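Local coordinates for lipoprotein (Mycoplasma mycoides subsp. capri, PDB 7ADK), which is probably a serine protease of the mycoplasma DUF31 family, a branch of the PA clan of peptidases, at residues 811-825 / 839-853. Numbering follows the deposited sequence.
Sequences IYGGGKDQQKEKSYR and LFQNGFTDDKIPSEF
An aromatic cluster of Tyr812, Tyr824, Phe840 and Phe853, joined to an arginine that bonds to both segments, packs the C-terminal tail against the loop leading into helix 824-831. Tyr812 sits within the cluster: Phe853 stacks face to face on its ring, with centroids 4.0 Å apart and planes at 17°, while Phe840 turns an edge toward Tyr812 in an offset edge-to-face pair, planes at 63°. The Phe840 rim also meets Tyr824, whose CD2 lies 3.7 Å from Phe840 CE2; beyond the cluster, the Tyr824 hydroxyl bonds to Asp430 in strand 421-433. Strand 594-595 brings Phe595 against Leu839 and Phe853.

Arg825 exemplifies a side chain used along its whole length. CG makes an off-centre CH-pi contact with the Phe840 ring, and a bend at chi3 (57°) places the guanidinium between Tyr812 O and the 844-849 passage. There NE and NH2 grip Tyr812 O side-on, while Ile849 CG1 lies over one guanidinium face, 3.6 Å from Arg825 NE. Arg825 NH1 reaches Phe844 O at 2.9 Å, near the guanidinium plane, and forms a salt bridge with Asp846, meeting Asp846 OD1 at 2.8 Å on its anti side but tilted out of the carboxylate plane.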
loop_
_atom_site.group_PDB
_atom_site.type_symbol
_atom_site.label_atom_id
_atom_site.label_comp_id
_atom_site.label_asym_id
_atom_site.label_seq_id
_atom_site.Cartn_x
_atom_site.Cartn_y
_atom_site.Cartn_z
ATOM N N ILE B 811 -15.313 29.145 18.551
ATOM C CA ILE B 811 -16.512 28.926 17.729
ATOM C C ILE B 811 -17.663 29.839 18.192
ATOM O O ILE B 811 -18.284 30.503 17.368
ATOM C CB ILE B 811 -16.902 27.433 17.739
ATOM C CG1 ILE B 811 -15.768 26.519 17.239
ATOM C CG2 ILE B 811 -18.194 27.157 16.969
ATOM C CD1 ILE B 811 -15.423 26.619 15.768
ATOM N N TYR B 812 -17.932 29.924 19.502
ATOM C CA TYR B 812 -19.062 30.702 20.045
ATOM C C TYR B 812 -18.696 32.078 20.622
ATOM O O TYR B 812 -19.572 32.941 20.685
ATOM C CB TYR B 812 -19.830 29.868 21.077
ATOM C CG TYR B 812 -20.611 28.706 20.505
ATOM C CD1 TYR B 812 -21.940 28.891 20.098
ATOM C CD2 TYR B 812 -20.006 27.449 20.369
ATOM C CE1 TYR B 812 -22.669 27.814 19.566
ATOM C CE2 TYR B 812 -20.732 26.368 19.847
ATOM C CZ TYR B 812 -22.073 26.544 19.458
ATOM O OH TYR B 812 -22.801 25.506 18.992
ATOM N N GLY B 813 -17.440 32.316 21.001
ATOM C CA GLY B 813 -16.995 33.547 21.648
ATOM C C GLY B 813 -17.438 33.673 23.109
ATOM O O GLY B 813 -17.961 32.737 23.710
ATOM N N GLY B 814 -17.242 34.854 23.686
ATOM C CA GLY B 814 -17.819 35.230 24.981
ATOM C C GLY B 814 -17.165 34.600 26.211
ATOM O O GLY B 814 -17.775 34.570 27.277
ATOM N N GLY B 815 -15.949 34.074 26.072
ATOM C CA GLY B 815 -15.121 33.595 27.177
ATOM C C GLY B 815 -14.348 34.718 27.861
ATOM O O GLY B 815 -14.063 35.742 27.244
ATOM N N LYS B 816 -14.019 34.552 29.144
ATOM C CA LYS B 816 -13.526 35.640 30.011
ATOM C C LYS B 816 -12.251 36.336 29.517
ATOM O O LYS B 816 -12.104 37.534 29.723
ATOM C CB LYS B 816 -13.381 35.076 31.431
ATOM C CG LYS B 816 -13.083 36.142 32.486
ATOM C CD LYS B 816 -13.213 35.597 33.910
ATOM C CE LYS B 816 -12.176 34.523 34.243
ATOM N NZ LYS B 816 -12.295 34.069 35.644
ATOM N N ASP B 817 -11.357 35.634 28.828
ATOM C CA ASP B 817 -10.104 36.189 28.292
ATOM C C ASP B 817 -10.133 36.450 26.772
ATOM O O ASP B 817 -9.152 36.905 26.209
ATOM C CB ASP B 817 -8.948 35.279 28.715
ATOM C CG ASP B 817 -8.752 35.316 30.230
ATOM O OD1 ASP B 817 -8.295 36.365 30.738
ATOM O OD2 ASP B 817 -9.051 34.314 30.910
ATOM N N GLN B 818 -11.240 36.169 26.087
ATOM C CA GLN B 818 -11.341 36.222 24.626
ATOM C C GLN B 818 -11.687 37.644 24.129
ATOM O O GLN B 818 -12.460 38.367 24.758
ATOM C CB GLN B 818 -12.295 35.091 24.198
ATOM C CG GLN B 818 -12.418 34.797 22.701
ATOM C CD GLN B 818 -13.441 35.662 21.976
ATOM O OE1 GLN B 818 -14.240 36.377 22.555
ATOM N NE2 GLN B 818 -13.472 35.635 20.676
ATOM N N GLN B 819 -11.101 38.057 22.999
ATOM C CA GLN B 819 -11.084 39.424 22.438
ATOM C C GLN B 819 -12.458 39.976 21.978
ATOM O O GLN B 819 -12.563 41.119 21.543
ATOM C CB GLN B 819 -10.005 39.412 21.338
ATOM C CG GLN B 819 -9.843 40.577 20.348
ATOM C CD GLN B 819 -9.548 41.955 20.918
ATOM O OE1 GLN B 819 -9.757 42.254 22.076
ATOM N NE2 GLN B 819 -9.063 42.866 20.117
ATOM N N LYS B 820 -13.536 39.201 22.082
ATOM C CA LYS B 820 -14.917 39.593 21.770
ATOM C C LYS B 820 -15.159 40.064 20.323
ATOM O O LYS B 820 -16.076 40.841 20.060
ATOM C CB LYS B 820 -15.414 40.581 22.827
ATOM N N GLU B 821 -14.318 39.614 19.388
ATOM C CA GLU B 821 -14.402 39.880 17.944
ATOM C C GLU B 821 -13.622 38.830 17.110
ATOM O O GLU B 821 -13.213 39.075 15.980
ATOM C CB GLU B 821 -13.958 41.330 17.666
ATOM C CG GLU B 821 -14.761 41.984 16.543
ATOM C CD GLU B 821 -16.215 42.249 16.934
ATOM O OE1 GLU B 821 -16.511 43.284 17.552
ATOM O OE2 GLU B 821 -17.079 41.433 16.592
ATOM N N LYS B 822 -13.378 37.657 17.705
ATOM C CA LYS B 822 -12.358 36.664 17.332
ATOM C C LYS B 822 -12.860 35.230 17.594
ATOM O O LYS B 822 -12.226 34.445 18.295
ATOM C CB LYS B 822 -11.042 36.980 18.071
ATOM C CG LYS B 822 -10.214 38.154 17.527
ATOM C CD LYS B 822 -9.472 37.834 16.228
ATOM C CE LYS B 822 -8.475 38.921 15.861
ATOM N NZ LYS B 822 -7.564 38.542 14.768
ATOM N N SER B 823 -14.032 34.903 17.061
ATOM C CA SER B 823 -14.609 33.560 17.044
ATOM C C SER B 823 -15.519 33.416 15.830
ATOM O O SER B 823 -15.956 34.416 15.273
ATOM C CB SER B 823 -15.367 33.264 18.332
ATOM O OG SER B 823 -16.435 34.154 18.519
ATOM N N TYR B 824 -15.811 32.186 15.409
ATOM C CA TYR B 824 -16.579 31.912 14.195
ATOM C C TYR B 824 -17.920 32.660 14.130
ATOM O O TYR B 824 -18.231 33.301 13.129
ATOM C CB TYR B 824 -16.795 30.399 14.092
ATOM C CG TYR B 824 -17.602 29.962 12.890
ATOM C CD1 TYR B 824 -17.290 30.445 11.606
ATOM C CD2 TYR B 824 -18.708 29.115 13.059
ATOM C CE1 TYR B 824 -18.094 30.120 10.509
ATOM C CE2 TYR B 824 -19.519 28.799 11.961
ATOM C CZ TYR B 824 -19.224 29.315 10.693
ATOM O OH TYR B 824 -20.041 29.077 9.647
ATOM N N ARG B 825 -18.703 32.634 15.215
ATOM C CA ARG B 825 -20.002 33.298 15.307
ATOM C C ARG B 825 -19.911 34.797 15.080
ATOM O O ARG B 825 -20.648 35.350 14.278
ATOM C CB ARG B 825 -20.597 32.991 16.683
ATOM C CG ARG B 825 -22.025 33.541 16.812
ATOM C CD ARG B 825 -22.621 33.360 18.209
ATOM N NE ARG B 825 -21.777 33.986 19.235
ATOM C CZ ARG B 825 -21.639 35.267 19.490
ATOM N NH1 ARG B 825 -22.355 36.182 18.933
ATOM N NH2 ARG B 825 -20.737 35.657 20.325
ATOM N N LEU B 839 -25.358 25.716 12.200
ATOM C CA LEU B 839 -24.970 25.815 13.618
ATOM C C LEU B 839 -25.726 26.895 14.411
ATOM O O LEU B 839 -25.813 26.810 15.630
ATOM C CB LEU B 839 -23.461 26.098 13.732
ATOM C CG LEU B 839 -22.530 24.937 13.382
ATOM C CD1 LEU B 839 -21.090 25.398 13.510
ATOM C CD2 LEU B 839 -22.708 23.752 14.304
ATOM N N PHE B 840 -26.255 27.912 13.744
ATOM C CA PHE B 840 -26.793 29.138 14.331
ATOM C C PHE B 840 -28.211 29.399 13.812
ATOM O O PHE B 840 -28.475 30.372 13.113
ATOM C CB PHE B 840 -25.803 30.295 14.107
ATOM C CG PHE B 840 -24.441 30.082 14.747
ATOM C CD1 PHE B 840 -24.282 30.286 16.125
ATOM C CD2 PHE B 840 -23.338 29.648 13.990
ATOM C CE1 PHE B 840 -23.048 30.031 16.743
ATOM C CE2 PHE B 840 -22.105 29.402 14.612
ATOM C CZ PHE B 840 -21.957 29.586 15.988
ATOM N N GLN B 841 -29.138 28.484 14.084
ATOM C CA GLN B 841 -30.477 28.479 13.469
ATOM C C GLN B 841 -31.407 29.589 13.981
ATOM O O GLN B 841 -32.382 29.933 13.323
ATOM C CB GLN B 841 -31.127 27.104 13.636
ATOM C CG GLN B 841 -30.358 26.014 12.895
ATOM C CD GLN B 841 -30.860 24.618 13.205
ATOM O OE1 GLN B 841 -32.047 24.343 13.286
ATOM N NE2 GLN B 841 -29.978 23.673 13.380
ATOM N N ASN B 842 -31.078 30.188 15.126
ATOM C CA ASN B 842 -31.671 31.424 15.640
ATOM C C ASN B 842 -30.893 32.706 15.242
ATOM O O ASN B 842 -31.282 33.801 15.643
ATOM C CB ASN B 842 -31.844 31.291 17.165
ATOM C CG ASN B 842 -32.765 30.156 17.584
ATOM O OD1 ASN B 842 -32.406 28.990 17.530
ATOM N ND2 ASN B 842 -33.961 30.446 18.027
ATOM N N GLY B 843 -29.807 32.604 14.466
ATOM C CA GLY B 843 -28.922 33.710 14.077
ATOM C C GLY B 843 -27.641 33.845 14.914
ATOM O O GLY B 843 -27.470 33.213 15.955
ATOM N N PHE B 844 -26.712 34.673 14.436
ATOM C CA PHE B 844 -25.358 34.851 14.989
ATOM C C PHE B 844 -25.250 35.819 16.182
ATOM O O PHE B 844 -24.161 36.040 16.709
ATOM C CB PHE B 844 -24.429 35.336 13.870
ATOM C CG PHE B 844 -24.462 34.529 12.599
ATOM C CD1 PHE B 844 -23.788 33.305 12.537
ATOM C CD2 PHE B 844 -25.178 34.991 11.485
ATOM C CE1 PHE B 844 -23.854 32.530 11.374
ATOM C CE2 PHE B 844 -25.241 34.215 10.323
ATOM C CZ PHE B 844 -24.596 32.976 10.274
ATOM N N THR B 845 -26.343 36.443 16.609
ATOM C CA THR B 845 -26.340 37.456 17.674
ATOM C C THR B 845 -26.025 36.867 19.056
ATOM O O THR B 845 -26.279 35.693 19.331
ATOM C CB THR B 845 -27.661 38.235 17.690
ATOM O OG1 THR B 845 -28.750 37.367 17.867
ATOM C CG2 THR B 845 -27.898 39.006 16.407
ATOM N N ASP B 846 -25.436 37.675 19.948
ATOM C CA ASP B 846 -24.885 37.190 21.226
ATOM C C ASP B 846 -25.941 36.601 22.179
ATOM O O ASP B 846 -25.649 35.681 22.938
ATOM C CB ASP B 846 -24.140 38.322 21.956
ATOM C CG ASP B 846 -23.106 39.083 21.117
ATOM O OD1 ASP B 846 -22.241 38.472 20.500
ATOM O OD2 ASP B 846 -23.138 40.309 21.090
ATOM N N ASP B 847 -27.177 37.100 22.128
ATOM C CA ASP B 847 -28.304 36.592 22.909
ATOM C C ASP B 847 -28.750 35.181 22.482
ATOM O O ASP B 847 -29.462 34.517 23.234
ATOM C CB ASP B 847 -29.476 37.597 22.874
ATOM C CG ASP B 847 -29.859 38.177 21.509
ATOM O OD1 ASP B 847 -30.686 39.092 21.477
ATOM O OD2 ASP B 847 -29.306 37.769 20.471
ATOM N N LYS B 848 -28.325 34.685 21.315
ATOM C CA LYS B 848 -28.686 33.367 20.772
ATOM C C LYS B 848 -27.571 32.321 20.888
ATOM O O LYS B 848 -27.644 31.275 20.250
ATOM C CB LYS B 848 -29.243 33.515 19.344
ATOM C CG LYS B 848 -30.423 34.485 19.196
ATOM C CD LYS B 848 -31.629 34.190 20.097
ATOM C CE LYS B 848 -32.711 35.240 19.881
ATOM N NZ LYS B 848 -33.883 35.040 20.751
ATOM N N ILE B 849 -26.564 32.542 21.732
ATOM C CA ILE B 849 -25.711 31.450 22.217
ATOM C C ILE B 849 -26.590 30.510 23.063
ATOM O O ILE B 849 -27.242 30.991 23.993
ATOM C CB ILE B 849 -24.498 31.977 23.024
ATOM C CG1 ILE B 849 -23.559 32.791 22.118
ATOM C CG2 ILE B 849 -23.713 30.843 23.683
ATOM C CD1 ILE B 849 -22.322 33.329 22.822
ATOM N N PRO B 850 -26.650 29.197 22.779
ATOM C CA PRO B 850 -27.383 28.256 23.619
ATOM C C PRO B 850 -26.704 28.128 24.983
ATOM O O PRO B 850 -25.477 28.116 25.066
ATOM C CB PRO B 850 -27.425 26.941 22.841
ATOM C CG PRO B 850 -26.335 27.048 21.791
ATOM C CD PRO B 850 -26.024 28.525 21.657
ATOM N N SER B 851 -27.455 28.038 26.079
ATOM C CA SER B 851 -26.913 28.217 27.439
ATOM C C SER B 851 -25.828 27.206 27.847
ATOM O O SER B 851 -25.035 27.477 28.741
ATOM C CB SER B 851 -28.059 28.219 28.451
ATOM O OG SER B 851 -28.771 27.004 28.398
ATOM N N GLU B 852 -25.716 26.084 27.147
ATOM C CA GLU B 852 -24.622 25.111 27.222
ATOM C C GLU B 852 -23.221 25.722 27.012
ATOM O O GLU B 852 -22.265 25.285 27.652
ATOM C CB GLU B 852 -24.921 24.026 26.177
ATOM C CG GLU B 852 -23.771 23.052 25.925
ATOM C CD GLU B 852 -24.137 21.861 25.028
ATOM O OE1 GLU B 852 -25.318 21.647 24.697
ATOM O OE2 GLU B 852 -23.228 21.085 24.686
ATOM N N PHE B 853 -23.082 26.731 26.147
ATOM C CA PHE B 853 -21.794 27.324 25.768
ATOM C C PHE B 853 -21.439 28.629 26.487
ATOM O O PHE B 853 -20.363 29.184 26.242
ATOM C CB PHE B 853 -21.720 27.452 24.247
ATOM C CG PHE B 853 -21.615 26.122 23.536
ATOM C CD1 PHE B 853 -20.376 25.479 23.409
ATOM C CD2 PHE B 853 -22.760 25.509 23.021
ATOM C CE1 PHE B 853 -20.283 24.252 22.741
ATOM C CE2 PHE B 853 -22.672 24.286 22.346
ATOM C CZ PHE B 853 -21.430 23.662 22.199
#